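PDB 2CNQ: phosphoribosylaminoimidazole-succinocarboxamide synthase from Saccharomyces cerevisiae, which catalyses the ATP-dependent joining of 4-carboxy-5-aminoimidazole ribotide to L-aspartate, giving SAICAR in de novo purine biosynthesis. Local coordinates for residues K113-I125 / E150-K164. Numbering follows the deposited sequence.
Sequences KLIPLEVIVRGYI and ESQEFPEPIFTPSTK. With AMZ (aminoimidazole 4-carboxamide ribonucleotide), chain C; ADP (adenosine-5'-diphosphate), chain B.
Arg122 meets Thr160 at about a right angle, its NE giving a weak, bent hydrogen bond to OG1 (2.8 Å, 130° at the hydrogen). The Arg122 side chain runs extended from CG to NE, carrying the guanidinium to the AMZ phosphate, where NH1 reaches OP2 and NH2 reaches OP1, both at 2.9 Å and nearly straight; Ile120 CG2 lies against one guanidinium face. His140 is a further partner of NH2. Beside this grip Ile120 CD1 comes obliquely to the imidazole of AMZ, 3.7 Å from C5. At the ADP end, Lys164 CD lies 3.5 Å from Leu117 N, and the bend at chi3 (69°) then turns NZ toward Leu114 CD1. Behind the phosphate site, antiparallel backbone bonds join the segments: Arg122 and Ile158 form a hydrogen-bonded pair, Thr160 N binds Ile120 O almost straight (177°), and Glu118 pairs with Ser162. Past the corner at Gly123, Phe154 sets its CZ 3.5 Å from Ile125 CB, and Glu153 CG sits over the Tyr124 ring, 4.1 Å from its centroid. Strand 113-122 lies between outermost strand 153-159 and strand 211-223. The paired phosphate bonds are consistent with Arg122 recognising the nucleotide; Thr160 may help orient its guanidinium.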
loop_
_atom_site.group_PDB
_atom_site.type_symbol
_atom_site.label_atom_id
_atom_site.label_comp_id
_atom_site.label_asym_id
_atom_site.label_seq_id
_atom_site.Cartn_x
_atom_site.Cartn_y
_atom_site.Cartn_z
ATOM N N LYS A 113 3.198 2.693 17.207
ATOM C CA LYS A 113 1.807 2.524 17.500
ATOM C C LYS A 113 1.038 2.929 16.301
ATOM O O LYS A 113 1.187 4.028 15.795
ATOM C CB LYS A 113 1.442 3.383 18.667
ATOM C CG LYS A 113 0.028 3.165 19.087
ATOM C CD LYS A 113 -0.351 3.939 20.299
ATOM C CE LYS A 113 0.388 3.481 21.525
ATOM N NZ LYS A 113 -0.255 4.002 22.751
ATOM N N LEU A 114 0.232 2.026 15.823
ATOM C CA LEU A 114 -0.491 2.263 14.620
ATOM C C LEU A 114 -1.814 2.866 14.929
ATOM O O LEU A 114 -2.405 2.591 15.931
ATOM C CB LEU A 114 -0.711 0.975 13.839
ATOM C CG LEU A 114 0.568 0.266 13.501
ATOM C CD1 LEU A 114 0.236 -1.006 12.776
ATOM C CD2 LEU A 114 1.505 1.223 12.789
ATOM N N ILE A 115 -2.277 3.736 14.062
ATOM C CA ILE A 115 -3.631 4.215 14.123
ATOM C C ILE A 115 -4.446 3.173 13.435
ATOM O O ILE A 115 -4.127 2.760 12.329
ATOM C CB ILE A 115 -3.737 5.547 13.409
ATOM C CG1 ILE A 115 -2.847 6.564 14.110
ATOM C CG2 ILE A 115 -5.166 6.006 13.374
ATOM C CD1 ILE A 115 -2.851 7.909 13.456
ATOM N N PRO A 116 -5.476 2.667 14.077
ATOM C CA PRO A 116 -6.125 1.464 13.623
ATOM C C PRO A 116 -7.133 1.704 12.519
ATOM O O PRO A 116 -8.315 1.418 12.640
ATOM C CB PRO A 116 -6.801 0.959 14.876
ATOM C CG PRO A 116 -7.158 2.214 15.568
ATOM C CD PRO A 116 -5.952 3.039 15.414
ATOM N N LEU A 117 -6.658 2.253 11.436
ATOM C CA LEU A 117 -7.468 2.543 10.281
ATOM C C LEU A 117 -6.689 2.234 9.063
ATOM O O LEU A 117 -5.492 2.427 9.027
ATOM C CB LEU A 117 -7.796 4.021 10.200
ATOM C CG LEU A 117 -8.587 4.597 11.343
ATOM C CD1 LEU A 117 -8.602 6.094 11.245
ATOM C CD2 LEU A 117 -9.988 4.044 11.339
ATOM N N GLU A 118 -7.370 1.801 8.041
ATOM C CA GLU A 118 -6.842 1.883 6.705
ATOM C C GLU A 118 -7.167 3.275 6.247
ATOM O O GLU A 118 -8.316 3.657 6.129
ATOM C CB GLU A 118 -7.482 0.898 5.785
ATOM C CG GLU A 118 -7.451 -0.503 6.236
ATOM C CD GLU A 118 -6.084 -1.101 6.360
ATOM O OE1 GLU A 118 -6.056 -2.313 6.659
ATOM O OE2 GLU A 118 -5.047 -0.468 6.189
ATOM N N VAL A 119 -6.141 4.065 6.059
ATOM C CA VAL A 119 -6.307 5.476 5.772
ATOM C C VAL A 119 -6.383 5.624 4.284
ATOM O O VAL A 119 -5.412 5.910 3.618
ATOM C CB VAL A 119 -5.193 6.265 6.407
ATOM C CG1 VAL A 119 -5.326 7.726 6.095
ATOM C CG2 VAL A 119 -5.183 6.038 7.908
ATOM N N ILE A 120 -7.560 5.364 3.765
ATOM C CA ILE A 120 -7.791 5.395 2.354
ATOM C C ILE A 120 -8.156 6.782 1.951
ATOM O O ILE A 120 -8.964 7.440 2.581
ATOM C CB ILE A 120 -8.871 4.427 1.978
ATOM C CG1 ILE A 120 -8.434 3.020 2.296
ATOM C CG2 ILE A 120 -9.277 4.563 0.541
ATOM C CD1 ILE A 120 -9.572 2.063 2.390
ATOM N N VAL A 121 -7.551 7.240 0.874
ATOM C CA VAL A 121 -7.928 8.458 0.217
ATOM C C VAL A 121 -8.313 8.122 -1.178
ATOM O O VAL A 121 -7.617 7.404 -1.851
ATOM C CB VAL A 121 -6.811 9.487 0.218
ATOM C CG1 VAL A 121 -7.287 10.743 -0.471
ATOM C CG2 VAL A 121 -6.376 9.782 1.605
ATOM N N ARG A 122 -9.439 8.665 -1.591
ATOM C CA ARG A 122 -9.936 8.473 -2.924
ATOM C C ARG A 122 -9.955 9.782 -3.645
ATOM O O ARG A 122 -10.611 10.707 -3.238
ATOM C CB ARG A 122 -11.311 7.904 -2.913
ATOM C CG ARG A 122 -11.414 6.648 -2.105
ATOM C CD ARG A 122 -12.823 6.146 -2.104
ATOM N NE ARG A 122 -12.975 5.063 -1.172
ATOM C CZ ARG A 122 -12.775 3.808 -1.456
ATOM N NH1 ARG A 122 -12.563 3.401 -2.674
ATOM N NH2 ARG A 122 -12.812 2.940 -0.476
ATOM N N GLY A 123 -9.236 9.846 -4.732
ATOM C CA GLY A 123 -9.346 10.977 -5.614
ATOM C C GLY A 123 -10.384 10.805 -6.667
ATOM O O GLY A 123 -10.882 11.782 -7.223
ATOM N N TYR A 124 -10.712 9.567 -6.961
ATOM C CA TYR A 124 -11.562 9.193 -8.044
ATOM C C TYR A 124 -12.429 8.105 -7.543
ATOM O O TYR A 124 -12.046 7.312 -6.687
ATOM C CB TYR A 124 -10.749 8.678 -9.203
ATOM C CG TYR A 124 -9.846 9.702 -9.788
ATOM C CD1 TYR A 124 -8.699 10.099 -9.133
ATOM C CD2 TYR A 124 -10.131 10.273 -11.000
ATOM C CE1 TYR A 124 -7.885 11.042 -9.679
ATOM C CE2 TYR A 124 -9.300 11.216 -11.544
ATOM C CZ TYR A 124 -8.193 11.598 -10.877
ATOM O OH TYR A 124 -7.345 12.523 -11.391
ATOM N N ILE A 125 -13.629 8.039 -8.084
ATOM C CA ILE A 125 -14.588 7.113 -7.573
ATOM C C ILE A 125 -14.505 5.808 -8.293
ATOM O O ILE A 125 -14.746 5.713 -9.477
ATOM C CB ILE A 125 -15.976 7.725 -7.571
ATOM C CG1 ILE A 125 -16.890 6.856 -6.752
ATOM C CG2 ILE A 125 -16.540 8.012 -8.945
ATOM C CD1 ILE A 125 -18.196 7.499 -6.435
ATOM N N GLU A 150 -18.459 6.627 -13.332
ATOM C CA GLU A 150 -17.447 5.730 -12.829
ATOM C C GLU A 150 -16.095 6.253 -13.136
ATOM O O GLU A 150 -15.833 6.673 -14.235
ATOM C CB GLU A 150 -17.611 4.353 -13.410
ATOM C CG GLU A 150 -16.719 3.376 -12.722
ATOM C CD GLU A 150 -16.649 2.045 -13.353
ATOM O OE1 GLU A 150 -15.709 1.326 -13.002
ATOM O OE2 GLU A 150 -17.509 1.706 -14.175
ATOM N N SER A 151 -15.242 6.228 -12.134
ATOM C CA SER A 151 -13.884 6.685 -12.249
ATOM C C SER A 151 -13.730 8.155 -12.256
ATOM O O SER A 151 -12.627 8.606 -12.397
ATOM C CB SER A 151 -13.146 6.104 -13.448
ATOM O OG SER A 151 -13.332 4.719 -13.519
ATOM N N GLN A 152 -14.810 8.905 -12.117
ATOM C CA GLN A 152 -14.713 10.328 -12.133
ATOM C C GLN A 152 -13.956 10.792 -10.919
ATOM O O GLN A 152 -14.025 10.220 -9.833
ATOM C CB GLN A 152 -16.080 10.935 -12.171
ATOM C CG GLN A 152 -16.084 12.428 -12.335
ATOM C CD GLN A 152 -17.427 12.951 -12.718
ATOM O OE1 GLN A 152 -18.283 12.204 -13.163
ATOM N NE2 GLN A 152 -17.632 14.236 -12.515
ATOM N N GLU A 153 -13.279 11.898 -11.103
ATOM C CA GLU A 153 -12.613 12.550 -10.041
ATOM C C GLU A 153 -13.613 13.147 -9.087
ATOM O O GLU A 153 -14.566 13.786 -9.514
ATOM C CB GLU A 153 -11.717 13.640 -10.612
ATOM C CG GLU A 153 -10.758 14.249 -9.631
ATOM C CD GLU A 153 -9.597 14.971 -10.293
ATOM O OE1 GLU A 153 -8.552 15.115 -9.635
ATOM O OE2 GLU A 153 -9.723 15.379 -11.461
ATOM N N PHE A 154 -13.398 12.965 -7.799
ATOM C CA PHE A 154 -14.166 13.696 -6.837
ATOM C C PHE A 154 -13.778 15.157 -6.913
ATOM O O PHE A 154 -12.701 15.501 -7.280
ATOM C CB PHE A 154 -13.871 13.200 -5.450
ATOM C CG PHE A 154 -14.428 11.860 -5.165
ATOM C CD1 PHE A 154 -15.772 11.688 -4.935
ATOM C CD2 PHE A 154 -13.602 10.756 -5.089
ATOM C CE1 PHE A 154 -16.275 10.461 -4.635
ATOM C CE2 PHE A 154 -14.104 9.534 -4.797
ATOM C CZ PHE A 154 -15.437 9.373 -4.576
ATOM N N PRO A 155 -14.651 16.039 -6.472
ATOM C CA PRO A 155 -14.266 17.447 -6.447
ATOM C C PRO A 155 -13.019 17.711 -5.663
ATOM O O PRO A 155 -12.193 18.519 -6.048
ATOM C CB PRO A 155 -15.465 18.115 -5.797
ATOM C CG PRO A 155 -16.581 17.206 -6.025
ATOM C CD PRO A 155 -16.048 15.831 -6.083
ATOM N N GLU A 156 -12.891 16.991 -4.558
ATOM C CA GLU A 156 -11.700 16.999 -3.762
ATOM C C GLU A 156 -11.461 15.575 -3.329
ATOM O O GLU A 156 -12.391 14.833 -3.144
ATOM C CB GLU A 156 -11.888 17.829 -2.513
ATOM C CG GLU A 156 -12.078 19.287 -2.754
ATOM C CD GLU A 156 -10.906 19.942 -3.406
ATOM O OE1 GLU A 156 -9.781 19.435 -3.282
ATOM O OE2 GLU A 156 -11.103 21.009 -4.022
ATOM N N PRO A 157 -10.220 15.180 -3.142
ATOM C CA PRO A 157 -10.015 13.827 -2.638
ATOM C C PRO A 157 -10.606 13.675 -1.284
ATOM O O PRO A 157 -10.650 14.629 -0.527
ATOM C CB PRO A 157 -8.499 13.718 -2.586
ATOM C CG PRO A 157 -8.030 14.732 -3.551
ATOM C CD PRO A 157 -8.965 15.880 -3.379
ATOM N N ILE A 158 -11.040 12.470 -0.987
ATOM C CA ILE A 158 -11.727 12.230 0.230
ATOM C C ILE A 158 -11.097 11.126 1.014
ATOM O O ILE A 158 -10.720 10.081 0.506
ATOM C CB ILE A 158 -13.184 11.979 0.004
ATOM C CG1 ILE A 158 -13.484 10.883 -0.976
ATOM C CG2 ILE A 158 -13.841 13.305 -0.429
ATOM C CD1 ILE A 158 -14.914 10.506 -1.014
ATOM N N PHE A 159 -10.982 11.379 2.305
ATOM C CA PHE A 159 -10.621 10.387 3.276
ATOM C C PHE A 159 -11.797 9.486 3.520
ATOM O O PHE A 159 -12.859 9.925 3.902
ATOM C CB PHE A 159 -10.239 11.111 4.539
ATOM C CG PHE A 159 -10.126 10.232 5.739
ATOM C CD1 PHE A 159 -10.930 10.468 6.827
ATOM C CD2 PHE A 159 -9.191 9.232 5.824
ATOM C CE1 PHE A 159 -10.771 9.745 7.981
ATOM C CE2 PHE A 159 -9.071 8.482 6.960
ATOM C CZ PHE A 159 -9.856 8.757 8.044
ATOM N N THR A 160 -11.584 8.202 3.292
ATOM C CA THR A 160 -12.622 7.223 3.399
ATOM C C THR A 160 -12.054 6.047 4.146
ATOM O O THR A 160 -11.534 5.117 3.569
ATOM C CB THR A 160 -13.180 6.838 2.058
ATOM O OG1 THR A 160 -12.182 6.190 1.282
ATOM C CG2 THR A 160 -13.673 8.020 1.300
ATOM N N PRO A 161 -12.076 6.087 5.450
ATOM C CA PRO A 161 -11.379 5.070 6.218
ATOM C C PRO A 161 -12.039 3.750 6.158
ATOM O O PRO A 161 -13.228 3.644 5.991
ATOM C CB PRO A 161 -11.399 5.623 7.626
ATOM C CG PRO A 161 -12.607 6.502 7.643
ATOM C CD PRO A 161 -12.685 7.110 6.281
ATOM N N SER A 162 -11.242 2.729 6.387
ATOM C CA SER A 162 -11.767 1.444 6.686
ATOM C C SER A 162 -11.148 0.955 7.956
ATOM O O SER A 162 -10.102 1.399 8.376
ATOM C CB SER A 162 -11.547 0.510 5.525
ATOM O OG SER A 162 -10.323 -0.102 5.638
ATOM N N THR A 163 -11.805 -0.006 8.547
ATOM C CA THR A 163 -11.235 -0.655 9.680
ATOM C C THR A 163 -10.115 -1.496 9.198
ATOM O O THR A 163 -9.963 -1.766 8.014
ATOM C CB THR A 163 -12.254 -1.503 10.367
ATOM O OG1 THR A 163 -12.609 -2.548 9.460
ATOM C CG2 THR A 163 -13.454 -0.690 10.816
ATOM N N LYS A 164 -9.317 -1.915 10.152
ATOM C CA LYS A 164 -8.340 -2.957 9.963
ATOM C C LYS A 164 -8.941 -4.207 10.516
ATOM O O LYS A 164 -9.026 -4.367 11.739
ATOM C CB LYS A 164 -7.055 -2.612 10.694
ATOM C CG LYS A 164 -6.409 -1.388 10.119
ATOM C CD LYS A 164 -5.250 -0.905 10.919
ATOM C CE LYS A 164 -4.113 -1.827 10.847
ATOM N NZ LYS A 164 -3.059 -1.329 11.692
HETATM O O5 AMZ C . -4.373 -3.422 2.066
HETATM C C6 AMZ C . -5.474 -3.025 2.384
HETATM N N2 AMZ C . -6.112 -3.426 3.478
HETATM C C3A AMZ C . -6.167 -2.041 1.575
HETATM C C7A AMZ C . -5.720 -1.522 0.398
HETATM N N3 AMZ C . -4.568 -1.675 -0.281
HETATM N N1 AMZ C . -7.376 -1.528 1.863
HETATM C C5 AMZ C . -7.671 -0.694 0.891
HETATM N N AMZ C . -6.674 -0.692 -0.023
HETATM C C1 AMZ C . -6.610 0.149 -1.192
HETATM C C2 AMZ C . -7.074 -0.513 -2.454
HETATM C C3 AMZ C . -7.543 0.655 -3.273
HETATM O O2 AMZ C . -6.389 1.237 -3.837
HETATM O O1 AMZ C . -6.014 -1.245 -3.032
HETATM O O AMZ C . -7.523 1.188 -0.974
HETATM C C AMZ C . -8.123 1.565 -2.203
HETATM C C4 AMZ C . -9.611 1.503 -2.088
HETATM O O3 AMZ C . -10.009 0.142 -2.112
HETATM P P AMZ C . -11.568 -0.188 -2.184
HETATM O OP1 AMZ C . -12.162 0.167 -0.861
HETATM O O4 AMZ C . -11.601 -1.675 -2.445
HETATM O OP2 AMZ C . -12.195 0.609 -3.281
HETATM P PB ADP B . -1.410 -7.009 5.937
HETATM O O1B ADP B . -1.606 -5.973 4.931
HETATM O O2B ADP B . -2.166 -6.747 7.171
HETATM O O3B ADP B . -1.641 -8.388 5.554
HETATM P PA ADP B . 1.396 -6.704 5.513
HETATM O O1A ADP B . 1.245 -5.509 4.682
HETATM O O2A ADP B . 1.778 -7.961 4.890
HETATM O O3A ADP B . 0.110 -6.928 6.389
HETATM O "O5'" ADP B . 2.441 -6.452 6.657
HETATM C "C5'" ADP B . 2.669 -5.215 7.294
HETATM C "C4'" ADP B . 2.120 -5.268 8.688
HETATM O "O4'" ADP B . 2.954 -4.421 9.475
HETATM C "C3'" ADP B . 0.739 -4.704 8.819
HETATM O "O3'" ADP B . 0.100 -5.250 9.947
HETATM C "C2'" ADP B . 1.012 -3.252 9.107
HETATM O "O2'" ADP B . -0.059 -2.585 9.696
HETATM C "C1'" ADP B . 2.173 -3.376 10.018
HETATM N N9 ADP B . 3.027 -2.231 10.125
HETATM C C8 ADP B . 3.380 -1.402 9.140
HETATM N N7 ADP B . 4.254 -0.507 9.520
HETATM C C5 ADP B . 4.468 -0.772 10.819
HETATM C C6 ADP B . 5.305 -0.219 11.815
HETATM N N6 ADP B . 6.110 0.789 11.548
HETATM N N1 ADP B . 5.224 -0.681 13.057
HETATM C C2 ADP B . 4.440 -1.725 13.310
HETATM N N3 ADP B . 3.676 -2.377 12.446
HETATM C C4 ADP B . 3.695 -1.882 11.210
HETATM O O HOH W 1 -9.665 -0.847 12.791
HETATM O O HOH W 2 -10.416 14.226 -6.141
HETATM O O HOH W 3 -9.169 13.923 -6.735
HETATM O O HOH W 4 -8.024 13.604 -13.725
#